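Local coordinates for protein glutamine amido transferase (Methylobacillus flagellatus, PDB 3M3P) that is of unestablished function but belongs to the glutamine amidotransferase family, with an alpha/beta fold built round a large mixed sheet, at residues K4-I9 and G51-G56; A44-C49 and V79-P84; Q119-A124 and V151-S156; F144-G149 and C159-Y164. One frame throughout, in Å; residues are numbered along the deposited sequence.

Interaction 1: K4-I9 and G51-G56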
loop_
_atom_site.group_PDB
_atom_site.type_symbol
_atom_site.label_atom_id
_atom_site.label_comp_id
_atom_site.label_asym_id
_atom_site.label_seq_id
_atom_site.Cartn_x
_atom_site.Cartn_y
_atom_site.Cartn_z
ATOM N N LYS A 4 0.355 -21.498 -1.007
ATOM C CA LYS A 4 -0.421 -20.961 0.113
ATOM C C LYS A 4 -0.979 -19.606 -0.304
ATOM O O LYS A 4 -0.373 -18.914 -1.111
ATOM C CB LYS A 4 0.389 -20.826 1.371
ATOM C CG LYS A 4 0.857 -22.173 1.877
ATOM C CD LYS A 4 1.473 -22.109 3.221
ATOM C CE LYS A 4 2.008 -23.460 3.698
ATOM N NZ LYS A 4 2.560 -23.486 5.092
ATOM N N PRO A 5 -2.179 -19.265 0.177
ATOM C CA PRO A 5 -2.749 -18.009 -0.258
ATOM C C PRO A 5 -1.903 -16.806 0.206
ATOM O O PRO A 5 -1.281 -16.826 1.263
ATOM C CB PRO A 5 -4.100 -17.974 0.445
ATOM C CG PRO A 5 -3.874 -18.738 1.680
ATOM C CD PRO A 5 -3.038 -19.932 1.175
ATOM N N VAL A 6 -1.951 -15.750 -0.577
ATOM C CA VAL A 6 -1.571 -14.413 -0.079
ATOM C C VAL A 6 -2.646 -13.970 0.898
ATOM O O VAL A 6 -3.842 -14.046 0.597
ATOM C CB VAL A 6 -1.409 -13.417 -1.222
ATOM C CG1 VAL A 6 -1.209 -11.974 -0.705
ATOM C CG2 VAL A 6 -0.223 -13.864 -2.133
HETATM N N MSE A 7 -2.254 -13.543 2.097
HETATM C CA MSE A 7 -3.190 -12.987 3.051
HETATM C C MSE A 7 -3.267 -11.488 2.835
HETATM O O MSE A 7 -2.254 -10.825 2.804
HETATM C CB MSE A 7 -2.699 -13.305 4.429
HETATM C CG MSE A 7 -3.335 -12.500 5.532
HETATM SE SE MSE A 7 -2.994 -13.069 7.427
HETATM C CE MSE A 7 -0.979 -13.097 7.558
ATOM N N ILE A 8 -4.455 -10.957 2.678
ATOM C CA ILE A 8 -4.705 -9.532 2.462
ATOM C C ILE A 8 -5.488 -9.008 3.655
ATOM O O ILE A 8 -6.590 -9.484 3.959
ATOM C CB ILE A 8 -5.492 -9.221 1.152
ATOM C CG1 ILE A 8 -4.794 -9.813 -0.071
ATOM C CG2 ILE A 8 -5.734 -7.729 1.045
ATOM C CD1 ILE A 8 -5.472 -9.498 -1.408
ATOM N N ILE A 9 -4.907 -8.053 4.353
ATOM C CA ILE A 9 -5.549 -7.400 5.469
ATOM C C ILE A 9 -6.240 -6.141 4.973
ATOM O O ILE A 9 -5.625 -5.243 4.392
ATOM C CB ILE A 9 -4.508 -7.014 6.578
ATOM C CG1 ILE A 9 -3.614 -8.209 6.949
ATOM C CG2 ILE A 9 -5.220 -6.370 7.804
ATOM C CD1 ILE A 9 -4.343 -9.457 7.362
ATOM N N GLY A 51 2.507 -14.737 1.300
ATOM C CA GLY A 51 2.872 -13.317 1.352
ATOM C C GLY A 51 1.750 -12.573 2.087
ATOM O O GLY A 51 0.680 -13.135 2.235
ATOM N N LEU A 52 2.034 -11.382 2.600
ATOM C CA LEU A 52 1.133 -10.600 3.404
ATOM C C LEU A 52 0.969 -9.250 2.734
ATOM O O LEU A 52 1.952 -8.557 2.511
ATOM C CB LEU A 52 1.684 -10.440 4.792
ATOM C CG LEU A 52 0.910 -9.522 5.722
ATOM C CD1 LEU A 52 -0.452 -10.199 6.031
ATOM C CD2 LEU A 52 1.642 -9.335 7.050
ATOM N N ALA A 53 -0.232 -8.853 2.383
ATOM C CA ALA A 53 -0.525 -7.567 1.770
ATOM C C ALA A 53 -1.452 -6.826 2.719
ATOM O O ALA A 53 -2.328 -7.454 3.376
ATOM C CB ALA A 53 -1.182 -7.736 0.429
HETATM N N MSE A 54 -1.295 -5.505 2.841
HETATM C CA MSE A 54 -2.195 -4.687 3.691
HETATM C C MSE A 54 -2.630 -3.490 2.905
HETATM O O MSE A 54 -1.820 -2.859 2.229
HETATM C CB MSE A 54 -1.436 -4.228 4.947
HETATM C CG MSE A 54 -0.982 -5.408 5.848
HETATM SE SE MSE A 54 -0.102 -4.864 7.460
HETATM C CE MSE A 54 1.663 -4.469 6.644
HETATM N N MSE A 55 -3.915 -3.195 2.921
HETATM C CA MSE A 55 -4.520 -2.059 2.255
HETATM C C MSE A 55 -4.538 -0.844 3.148
HETATM O O MSE A 55 -3.912 -0.828 4.222
HETATM C CB MSE A 55 -5.909 -2.443 1.729
HETATM C CG MSE A 55 -5.977 -3.828 1.058
HETATM SE SE MSE A 55 -4.612 -4.194 -0.353
HETATM C CE MSE A 55 -4.903 -2.612 -1.489
ATOM N N GLY A 56 -5.250 0.195 2.727
ATOM C CA GLY A 56 -5.379 1.420 3.536
ATOM C C GLY A 56 -6.559 1.318 4.477
ATOM O O GLY A 56 -7.369 0.384 4.442
#

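Interaction 2: A44-C49 and V79-P84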
loop_
_atom_site.group_PDB
_atom_site.type_symbol
_atom_site.label_atom_id
_atom_site.label_comp_id
_atom_site.label_asym_id
_atom_site.label_seq_id
_atom_site.Cartn_x
_atom_site.Cartn_y
_atom_site.Cartn_z
ATOM N N ALA A 44 -2.199 -17.300 13.683
ATOM C CA ALA A 44 -1.064 -17.363 14.619
ATOM C C ALA A 44 0.238 -17.604 13.925
ATOM O O ALA A 44 1.281 -17.129 14.385
ATOM C CB ALA A 44 -1.269 -18.455 15.669
ATOM N N GLU A 45 0.180 -18.322 12.808
ATOM C CA GLU A 45 1.380 -18.699 12.070
ATOM C C GLU A 45 1.414 -17.978 10.724
ATOM O O GLU A 45 0.695 -18.344 9.796
ATOM C CB GLU A 45 1.385 -20.201 11.897
ATOM C CG GLU A 45 2.426 -20.856 10.952
ATOM C CD GLU A 45 3.861 -20.489 11.312
ATOM O OE1 GLU A 45 4.275 -19.341 11.086
ATOM O OE2 GLU A 45 4.598 -21.397 11.792
ATOM N N ILE A 46 2.319 -17.047 10.608
ATOM C CA ILE A 46 2.539 -16.304 9.367
ATOM C C ILE A 46 2.861 -17.238 8.181
ATOM O O ILE A 46 2.532 -16.947 7.024
ATOM C CB ILE A 46 3.640 -15.244 9.531
ATOM C CG1 ILE A 46 3.685 -14.296 8.302
ATOM C CG2 ILE A 46 5.026 -15.880 9.764
ATOM C CD1 ILE A 46 2.389 -13.465 7.973
ATOM N N ARG A 47 3.517 -18.358 8.446
ATOM C CA ARG A 47 3.911 -19.277 7.399
ATOM C C ARG A 47 2.686 -19.977 6.737
ATOM O O ARG A 47 2.856 -20.699 5.752
ATOM C CB ARG A 47 4.908 -20.303 7.881
ATOM C CG ARG A 47 6.210 -19.713 8.441
ATOM C CD ARG A 47 7.229 -19.608 7.386
ATOM N NE ARG A 47 7.399 -20.911 6.750
ATOM C CZ ARG A 47 8.057 -21.946 7.261
ATOM N NH1 ARG A 47 8.750 -21.842 8.398
ATOM N NH2 ARG A 47 8.044 -23.104 6.579
ATOM N N ASP A 48 1.480 -19.767 7.269
ATOM C CA ASP A 48 0.261 -20.206 6.624
ATOM C C ASP A 48 -0.028 -19.391 5.370
ATOM O O ASP A 48 -0.894 -19.811 4.605
ATOM C CB ASP A 48 -0.959 -20.078 7.591
ATOM C CG ASP A 48 -0.976 -21.092 8.753
ATOM O OD1 ASP A 48 -0.075 -21.916 8.896
ATOM O OD2 ASP A 48 -2.003 -21.008 9.460
ATOM N N CYS A 49 0.704 -18.310 5.127
ATOM C CA CYS A 49 0.474 -17.516 3.900
ATOM C C CYS A 49 1.755 -17.441 3.079
ATOM O O CYS A 49 2.875 -17.604 3.597
ATOM C CB CYS A 49 -0.132 -16.147 4.189
ATOM S SG CYS A 49 1.038 -14.902 4.795
ATOM N N VAL A 79 8.614 -10.636 8.377
ATOM C CA VAL A 79 9.974 -10.187 8.038
ATOM C C VAL A 79 11.005 -11.181 8.538
ATOM O O VAL A 79 11.916 -11.578 7.803
ATOM C CB VAL A 79 10.206 -8.722 8.501
ATOM C CG1 VAL A 79 11.662 -8.261 8.263
ATOM C CG2 VAL A 79 9.237 -7.781 7.812
ATOM N N ALA A 80 10.853 -11.674 9.766
ATOM C CA ALA A 80 11.778 -12.698 10.294
ATOM C C ALA A 80 11.764 -13.988 9.481
ATOM O O ALA A 80 12.820 -14.642 9.325
ATOM C CB ALA A 80 11.443 -12.980 11.763
ATOM N N GLN A 81 10.602 -14.393 8.985
ATOM C CA GLN A 81 10.409 -15.652 8.293
ATOM C C GLN A 81 10.573 -15.532 6.774
ATOM O O GLN A 81 10.344 -16.497 6.041
ATOM C CB GLN A 81 9.034 -16.269 8.648
ATOM C CG GLN A 81 8.935 -16.718 10.082
ATOM C CD GLN A 81 9.939 -17.837 10.360
ATOM O OE1 GLN A 81 9.948 -18.821 9.611
ATOM N NE2 GLN A 81 10.748 -17.688 11.428
ATOM N N ARG A 82 10.894 -14.326 6.300
ATOM C CA ARG A 82 11.002 -14.062 4.863
ATOM C C ARG A 82 9.723 -14.303 4.099
ATOM O O ARG A 82 9.746 -14.776 2.939
ATOM C CB ARG A 82 12.189 -14.840 4.226
ATOM C CG ARG A 82 13.512 -14.379 4.866
ATOM C CD ARG A 82 14.773 -14.953 4.230
ATOM N NE ARG A 82 14.850 -14.466 2.862
ATOM C CZ ARG A 82 15.202 -13.224 2.504
ATOM N NH1 ARG A 82 15.600 -12.314 3.420
ATOM N NH2 ARG A 82 15.183 -12.900 1.199
ATOM N N VAL A 83 8.580 -14.024 4.718
ATOM C CA VAL A 83 7.288 -13.999 4.037
ATOM C C VAL A 83 7.143 -12.522 3.589
ATOM O O VAL A 83 7.122 -11.612 4.425
ATOM C CB VAL A 83 6.154 -14.397 4.999
ATOM C CG1 VAL A 83 4.797 -14.171 4.362
ATOM C CG2 VAL A 83 6.340 -15.862 5.420
ATOM N N PRO A 84 7.133 -12.276 2.259
ATOM C CA PRO A 84 7.123 -10.894 1.814
ATOM C C PRO A 84 5.881 -10.134 2.251
ATOM O O PRO A 84 4.777 -10.679 2.290
ATOM C CB PRO A 84 7.171 -11.012 0.300
ATOM C CG PRO A 84 6.486 -12.303 -0.000
ATOM C CD PRO A 84 6.896 -13.198 1.119
#

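Interaction 3: Q119-A124 and V151-S156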
loop_
_atom_site.group_PDB
_atom_site.type_symbol
_atom_site.label_atom_id
_atom_site.label_comp_id
_atom_site.label_asym_id
_atom_site.label_seq_id
_atom_site.Cartn_x
_atom_site.Cartn_y
_atom_site.Cartn_z
ATOM N N GLN A 119 13.972 8.112 -5.837
ATOM C CA GLN A 119 15.321 8.368 -5.403
ATOM C C GLN A 119 16.282 7.704 -6.359
ATOM O O GLN A 119 15.933 6.679 -6.971
ATOM C CB GLN A 119 15.528 7.832 -3.983
ATOM C CG GLN A 119 14.784 8.620 -2.883
ATOM C CD GLN A 119 15.236 10.008 -2.693
ATOM O OE1 GLN A 119 14.433 10.876 -2.877
ATOM N NE2 GLN A 119 16.478 10.252 -2.216
ATOM N N HIS A 120 17.443 8.313 -6.533
ATOM C CA HIS A 120 18.430 7.807 -7.507
ATOM C C HIS A 120 19.266 6.704 -6.904
ATOM O O HIS A 120 20.464 6.906 -6.642
ATOM C CB HIS A 120 19.236 8.980 -8.007
ATOM C CG HIS A 120 18.437 9.933 -8.820
ATOM N ND1 HIS A 120 19.000 10.992 -9.495
ATOM C CD2 HIS A 120 17.112 9.979 -9.084
ATOM C CE1 HIS A 120 18.044 11.649 -10.129
ATOM N NE2 HIS A 120 16.896 11.040 -9.923
ATOM N N VAL A 121 18.599 5.572 -6.693
ATOM C CA VAL A 121 19.157 4.365 -6.124
ATOM C C VAL A 121 18.738 3.173 -6.998
ATOM O O VAL A 121 17.690 3.196 -7.616
ATOM C CB VAL A 121 18.770 4.190 -4.632
ATOM C CG1 VAL A 121 19.394 5.348 -3.799
ATOM C CG2 VAL A 121 17.267 4.063 -4.400
ATOM N N PRO A 122 19.583 2.150 -7.046
ATOM C CA PRO A 122 19.281 1.049 -7.929
ATOM C C PRO A 122 18.002 0.328 -7.512
ATOM O O PRO A 122 17.266 -0.180 -8.363
ATOM C CB PRO A 122 20.516 0.144 -7.828
ATOM C CG PRO A 122 21.282 0.547 -6.619
ATOM C CD PRO A 122 20.923 2.035 -6.426
ATOM N N GLN A 123 17.632 0.320 -6.259
ATOM C CA GLN A 123 16.440 -0.300 -5.761
ATOM C C GLN A 123 15.191 0.362 -6.370
ATOM O O GLN A 123 14.131 -0.293 -6.575
ATOM C CB GLN A 123 16.366 -0.188 -4.228
ATOM C CG GLN A 123 17.508 -0.939 -3.450
ATOM C CD GLN A 123 18.861 -0.204 -3.384
ATOM O OE1 GLN A 123 19.080 0.851 -3.991
ATOM N NE2 GLN A 123 19.873 -0.835 -2.722
ATOM N N ALA A 124 15.235 1.677 -6.633
ATOM C CA ALA A 124 14.094 2.377 -7.248
ATOM C C ALA A 124 13.920 1.888 -8.677
ATOM O O ALA A 124 12.806 1.655 -9.146
ATOM C CB ALA A 124 14.307 3.883 -7.216
ATOM N N VAL A 151 15.449 0.924 2.487
ATOM C CA VAL A 151 15.962 1.848 1.458
ATOM C C VAL A 151 14.834 2.698 0.941
ATOM O O VAL A 151 13.848 2.199 0.383
ATOM C CB VAL A 151 16.670 1.071 0.269
ATOM C CG1 VAL A 151 17.079 2.059 -0.819
ATOM C CG2 VAL A 151 17.899 0.324 0.832
ATOM N N HIS A 152 14.927 4.001 1.132
ATOM C CA HIS A 152 14.013 5.003 0.596
ATOM C C HIS A 152 14.111 5.079 -0.935
ATOM O O HIS A 152 15.180 5.264 -1.483
ATOM C CB HIS A 152 14.419 6.327 1.224
ATOM C CG HIS A 152 13.623 7.492 0.757
ATOM N ND1 HIS A 152 14.195 8.727 0.577
ATOM C CD2 HIS A 152 12.306 7.635 0.521
ATOM C CE1 HIS A 152 13.244 9.597 0.236
ATOM N NE2 HIS A 152 12.085 8.969 0.214
ATOM N N ILE A 153 12.955 4.937 -1.608
ATOM C CA ILE A 153 12.972 4.889 -3.069
ATOM C C ILE A 153 12.087 5.896 -3.811
ATOM O O ILE A 153 12.144 5.944 -5.033
ATOM C CB ILE A 153 12.624 3.483 -3.564
ATOM C CG1 ILE A 153 11.213 3.032 -3.205
ATOM C CG2 ILE A 153 13.663 2.354 -3.137
ATOM C CD1 ILE A 153 10.734 1.787 -3.999
ATOM N N LEU A 154 11.287 6.700 -3.119
ATOM C CA LEU A 154 10.305 7.578 -3.780
ATOM C C LEU A 154 9.915 8.699 -2.867
ATOM O O LEU A 154 9.731 8.495 -1.665
ATOM C CB LEU A 154 9.114 6.752 -4.220
ATOM C CG LEU A 154 8.016 7.356 -5.015
ATOM C CD1 LEU A 154 8.506 7.820 -6.408
ATOM C CD2 LEU A 154 6.824 6.310 -5.171
ATOM N N ARG A 155 9.818 9.916 -3.433
ATOM C CA ARG A 155 9.444 11.137 -2.722
ATOM C C ARG A 155 8.499 12.022 -3.512
ATOM O O ARG A 155 8.517 12.035 -4.721
ATOM C CB ARG A 155 10.700 11.973 -2.363
ATOM C CG ARG A 155 11.553 12.403 -3.553
ATOM C CD ARG A 155 12.590 13.389 -3.149
ATOM N NE ARG A 155 11.961 14.673 -3.264
ATOM C CZ ARG A 155 11.848 15.367 -4.385
ATOM N NH1 ARG A 155 11.119 16.508 -4.401
ATOM N NH2 ARG A 155 12.386 14.910 -5.487
ATOM N N SER A 156 7.715 12.819 -2.791
ATOM C CA SER A 156 6.958 13.952 -3.377
ATOM C C SER A 156 7.331 15.216 -2.636
ATOM O O SER A 156 7.925 15.182 -1.578
ATOM C CB SER A 156 5.443 13.694 -3.298
ATOM O OG SER A 156 5.064 13.839 -1.936
#

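Interaction 4: F144-G149 and C159-Y164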
loop_
_atom_site.group_PDB
_atom_site.type_symbol
_atom_site.label_atom_id
_atom_site.label_comp_id
_atom_site.label_asym_id
_atom_site.label_seq_id
_atom_site.Cartn_x
_atom_site.Cartn_y
_atom_site.Cartn_z
ATOM N N PHE A 144 4.924 7.889 7.344
ATOM C CA PHE A 144 5.880 7.024 8.037
ATOM C C PHE A 144 7.288 7.566 7.943
ATOM O O PHE A 144 7.659 8.152 6.907
ATOM C CB PHE A 144 5.841 5.576 7.543
ATOM C CG PHE A 144 5.871 5.387 6.042
ATOM C CD1 PHE A 144 7.029 5.602 5.307
ATOM C CD2 PHE A 144 4.726 4.991 5.337
ATOM C CE1 PHE A 144 7.018 5.440 3.904
ATOM C CE2 PHE A 144 4.752 4.811 3.951
ATOM C CZ PHE A 144 5.897 5.029 3.242
ATOM N N SER A 145 8.078 7.351 9.002
ATOM C CA SER A 145 9.534 7.402 8.850
ATOM C C SER A 145 10.011 6.164 8.115
ATOM O O SER A 145 9.342 5.134 8.070
ATOM C CB SER A 145 10.220 7.493 10.194
ATOM O OG SER A 145 10.019 6.386 10.982
ATOM N N ILE A 146 11.193 6.279 7.506
ATOM C CA ILE A 146 11.792 5.144 6.833
ATOM C C ILE A 146 12.233 4.132 7.926
ATOM O O ILE A 146 13.019 4.475 8.805
ATOM C CB ILE A 146 13.006 5.559 5.969
ATOM C CG1 ILE A 146 12.608 6.628 4.921
ATOM C CG2 ILE A 146 13.623 4.358 5.219
ATOM C CD1 ILE A 146 11.507 6.185 3.968
ATOM N N PRO A 147 11.732 2.878 7.902
ATOM C CA PRO A 147 12.088 1.986 8.983
ATOM C C PRO A 147 13.568 1.594 8.913
ATOM O O PRO A 147 14.193 1.622 7.844
ATOM C CB PRO A 147 11.225 0.766 8.750
ATOM C CG PRO A 147 10.664 0.906 7.396
ATOM C CD PRO A 147 10.751 2.278 6.953
ATOM N N PRO A 148 14.163 1.245 10.068
ATOM C CA PRO A 148 15.551 0.793 10.064
ATOM C C PRO A 148 15.796 -0.410 9.121
ATOM O O PRO A 148 14.987 -1.355 8.992
ATOM C CB PRO A 148 15.840 0.468 11.553
ATOM C CG PRO A 148 14.543 0.583 12.279
ATOM C CD PRO A 148 13.522 1.167 11.386
ATOM N N GLY A 149 16.903 -0.282 8.372
ATOM C CA GLY A 149 17.324 -1.278 7.415
ATOM C C GLY A 149 16.649 -1.091 6.056
ATOM O O GLY A 149 17.012 -1.796 5.128
ATOM N N CYS A 159 5.551 15.106 0.847
ATOM C CA CYS A 159 5.742 13.873 1.601
ATOM C C CYS A 159 6.972 13.189 1.052
ATOM O O CYS A 159 6.929 12.491 0.050
ATOM C CB CYS A 159 4.498 12.976 1.530
ATOM S SG CYS A 159 4.735 11.425 2.438
ATOM N N ALA A 160 8.101 13.400 1.707
ATOM C CA ALA A 160 9.340 12.818 1.248
ATOM C C ALA A 160 9.265 11.296 1.229
ATOM O O ALA A 160 9.882 10.655 0.376
ATOM C CB ALA A 160 10.465 13.290 2.133
ATOM N N ASN A 161 8.572 10.689 2.175
ATOM C CA ASN A 161 8.577 9.242 2.385
ATOM C C ASN A 161 7.438 8.559 1.663
ATOM O O ASN A 161 6.457 8.098 2.271
ATOM C CB ASN A 161 8.632 8.964 3.904
ATOM C CG ASN A 161 9.943 9.321 4.462
ATOM O OD1 ASN A 161 10.933 9.497 3.691
ATOM N ND2 ASN A 161 10.015 9.381 5.771
ATOM N N GLN A 162 7.501 8.514 0.341
ATOM C CA GLN A 162 6.494 7.836 -0.442
ATOM C C GLN A 162 6.627 6.318 -0.505
ATOM O O GLN A 162 5.601 5.610 -0.591
ATOM C CB GLN A 162 6.336 8.394 -1.860
ATOM C CG GLN A 162 5.906 9.820 -1.910
ATOM C CD GLN A 162 4.453 10.005 -1.570
ATOM O OE1 GLN A 162 3.676 9.055 -1.548
ATOM N NE2 GLN A 162 4.072 11.237 -1.404
ATOM N N ALA A 163 7.823 5.763 -0.519
ATOM C CA ALA A 163 7.997 4.287 -0.617
ATOM C C ALA A 163 9.366 3.936 -0.103
ATOM O O ALA A 163 10.346 4.730 -0.157
ATOM C CB ALA A 163 7.754 3.777 -2.029
ATOM N N TYR A 164 9.485 2.733 0.397
ATOM C CA TYR A 164 10.754 2.155 0.815
ATOM C C TYR A 164 10.696 0.662 0.515
ATOM O O TYR A 164 9.604 0.077 0.445
ATOM C CB TYR A 164 11.023 2.384 2.332
ATOM C CG TYR A 164 9.942 1.820 3.200
ATOM C CD1 TYR A 164 9.907 0.446 3.561
ATOM C CD2 TYR A 164 8.864 2.610 3.571
ATOM C CE1 TYR A 164 8.828 -0.069 4.243
ATOM C CE2 TYR A 164 7.786 2.096 4.290
ATOM C CZ TYR A 164 7.777 0.773 4.611
ATOM O OH TYR A 164 6.700 0.205 5.277
HETATM O O HOH W 1 4.867 8.478 4.474
HETATM O O HOH W 2 12.267 9.061 7.682
#

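Interaction 1: K4-I9 and G51-G56
M7 and L52 are neighbours on two parallel strands, and their side chains make the tightest touch of this contact. The chain of M7, a selenomethionine, bends at the last torsion (chi3 55°), which turns CE toward the leucine. M7 CE lies 3.3 Å from L52 CD1, closer than normal van der Waals packing. The two side chains run alongside each other and point the same way. From further along the strand, I9 slants across the same leucine, with I9 CG1 3.8 Å from L52 CD1. I9 CB also meets M54 CG at 3.9 Å, while the selenium end of M54 turns away toward I75 of helix 68-81. On the other face, I8 CG2 rests against M55 CG at 3.9 Å, and I8 and V6 flank the small A53.

The backbones are zipped together by a regular parallel ladder. A53 N bonds to M7 O at 2.9 Å, I9 N to A53 O at 2.8 Å and M55 N to I9 O at 3.0 Å, all close to straight. The first rung is more bent: M7 N to G51 O is 3.0 Å with 155° at the hydrogen. G51 takes part through its backbone. The contact thins out at P5, and K4 turns to the solvent side, where its NZ bonds to R47 O.

The two strands are neighbours in the sheet. Strand 31-35 lies on the far side of 6-10. Helix 18-26 packs on the V6, I8 and A53 face through L24 and F20. Helix 68-81 packs on the opposite face, with L74 on M7 and I75 on L52.

Interaction 2: A44-C49 and V79-P84
I46 and V83 form the apolar heart of this contact. Their side chains meet tip to tip, with I46 CG1 4.1 Å from V83 CG1. CG1 of I46 stands anti to the backbone N (chi1 -170°), and this sends it toward the valine. C49 adds to the same patch, its SG 3.9 Å from V83 CG1. The other branch of I46 serves a further partner. I46 CG2 lies 4.0 Å from Q81 CG, and the two side chains run antiparallel alongside one another.

The polar part is slight and lies on the solvent side. R47 folds back through bends at chi2 and chi3 and crosses Q81 at about a right angle. Its guanidinium and the Q81 amide are nearly parallel, 14° apart. R47 NH1 gives Q81 OE1 a weak hydrogen bond of 3.5 Å; the oxygen sits at the guanidinium edge, near its plane. R47 CD also lies 3.6 Å from Q81 OE1.

Bonds inside each segment shape the two surfaces. R47 N donates to E45 OE1 at 2.9 Å, and this oxygen is approached from above the carboxylate plane. D48 N to E45 O and C49 N to I46 O hold the short 3-10 turn. Beyond the contact, L74 and A78 of helix 68-81 continue the apolar patch under I46.

On the other segment, R82 has positive phi (61°) with two bonds back into the last helical turn. This is a Schellman motif. It ends helix 68-81 and leads, through V83 and P84, into strand 85-88 of the alpha/beta sheet.

Interaction 3: Q119-A124 and V151-S156
A strand-to-helix turn, Q119 to A124, lies over strand 150-156. Its main side-chain contact is a CH-pi packing of Q119 on H152. The glutamine chain bends at chi2 (-65°) and lies across one face of the imidazole. Q119 CG is 3.8 Å from the centroid of the H152 ring, displaced toward its rim. The amide follows the ring closely, with planes 18° apart. Its oxygen reaches past the ring to R155, where Q119 OE1 lies 3.1 Å from R155 CD. Here amide and guanidinium planes are almost perpendicular. H152 NE2 has its stronger partner elsewhere, A160 O, and a weak bond to L154 O besides. These would fix the ring's rotation under Q119.

One backbone bond joins the segments: Q119 N to I153 O, 2.9 Å. The donor sits well above the carbonyl plane, 70° out of it.

Further along, the contact is apolar. V121 CG2 is 4.1 Å from V151 CG1, and the two side chains overlap in passing. The same V151 CG1 is crossed at about a right angle by Q123, whose CD lies 3.9 Å away. Two residues on, at I153, A124 CB meets I153 CB at 4.0 Å, and Q123 CB meets I153 CG2 at 3.9 Å.

H120 is the centre of an inverse gamma turn, and V121 takes the N-cap position of helix 122-128. Segment 119-124 is thus a strand-to-helix connection that sets helix 122-128 against the neighbouring antiparallel strand 150-156.

Interaction 4: F144-G149 and C159-Y164
F144 and Y164 form a T-shaped pair: the edge of the tyrosine points at one face of the phenylalanine. Their planes are 89° apart and the centroids 5.0 Å. F144 CE1 comes closest, 3.4 Å from Y164 CD2. The opposite face of F144 carries water 1 over its centre. This water accepts from F144 N and donates to N161 O at 2.7 Å.

P147 stands edge-on over one face of the tyrosine ring, its CD-CG edge downward. P147 CD is 3.7 Å from the Y164 ring centroid, almost on the normal. The tyrosine hydroxyl bonds to G92 O.

N161 reaches the loop alongside these rings. N161 ND2 donates to F144 O at 2.9 Å, in the carbonyl plane and on a lone pair. It also donates to water 2, which accepts from I146 N. I146 slants across the same amide, with I146 CD1 3.4 Å from N161 OD1.

Both hydrogens of N161 ND2 are thus used, which should fix the amide's rotation. The two waters satisfy backbone polar groups beside the aromatic pair, and ring packing and hydrogen bonding together pin the loop to strand 161-166.

Overall arrangement
From the N terminus, interaction 1 pairs strand 6-10 with strand 51-54 and closes the excursion through helix 18-26 and strand 31-35. Interaction 2 starts inside that loop, at 44-49, and ends beyond it at 79-84, so the two cross. They also touch: L52 N probably bonds to P84 O. Both have closed before interaction 3 opens. Interaction 3 joins the start of helix 122-128 to strand 150-156. Interaction 4 begins inside its loop and ends after it, so these two cross as well, meeting on adjacent strands 150-156 and 161-166. Interactions 1 and 3 lie on opposite sides of the chain's centre, their own centres about 24 Å apart, yet reach one sheet.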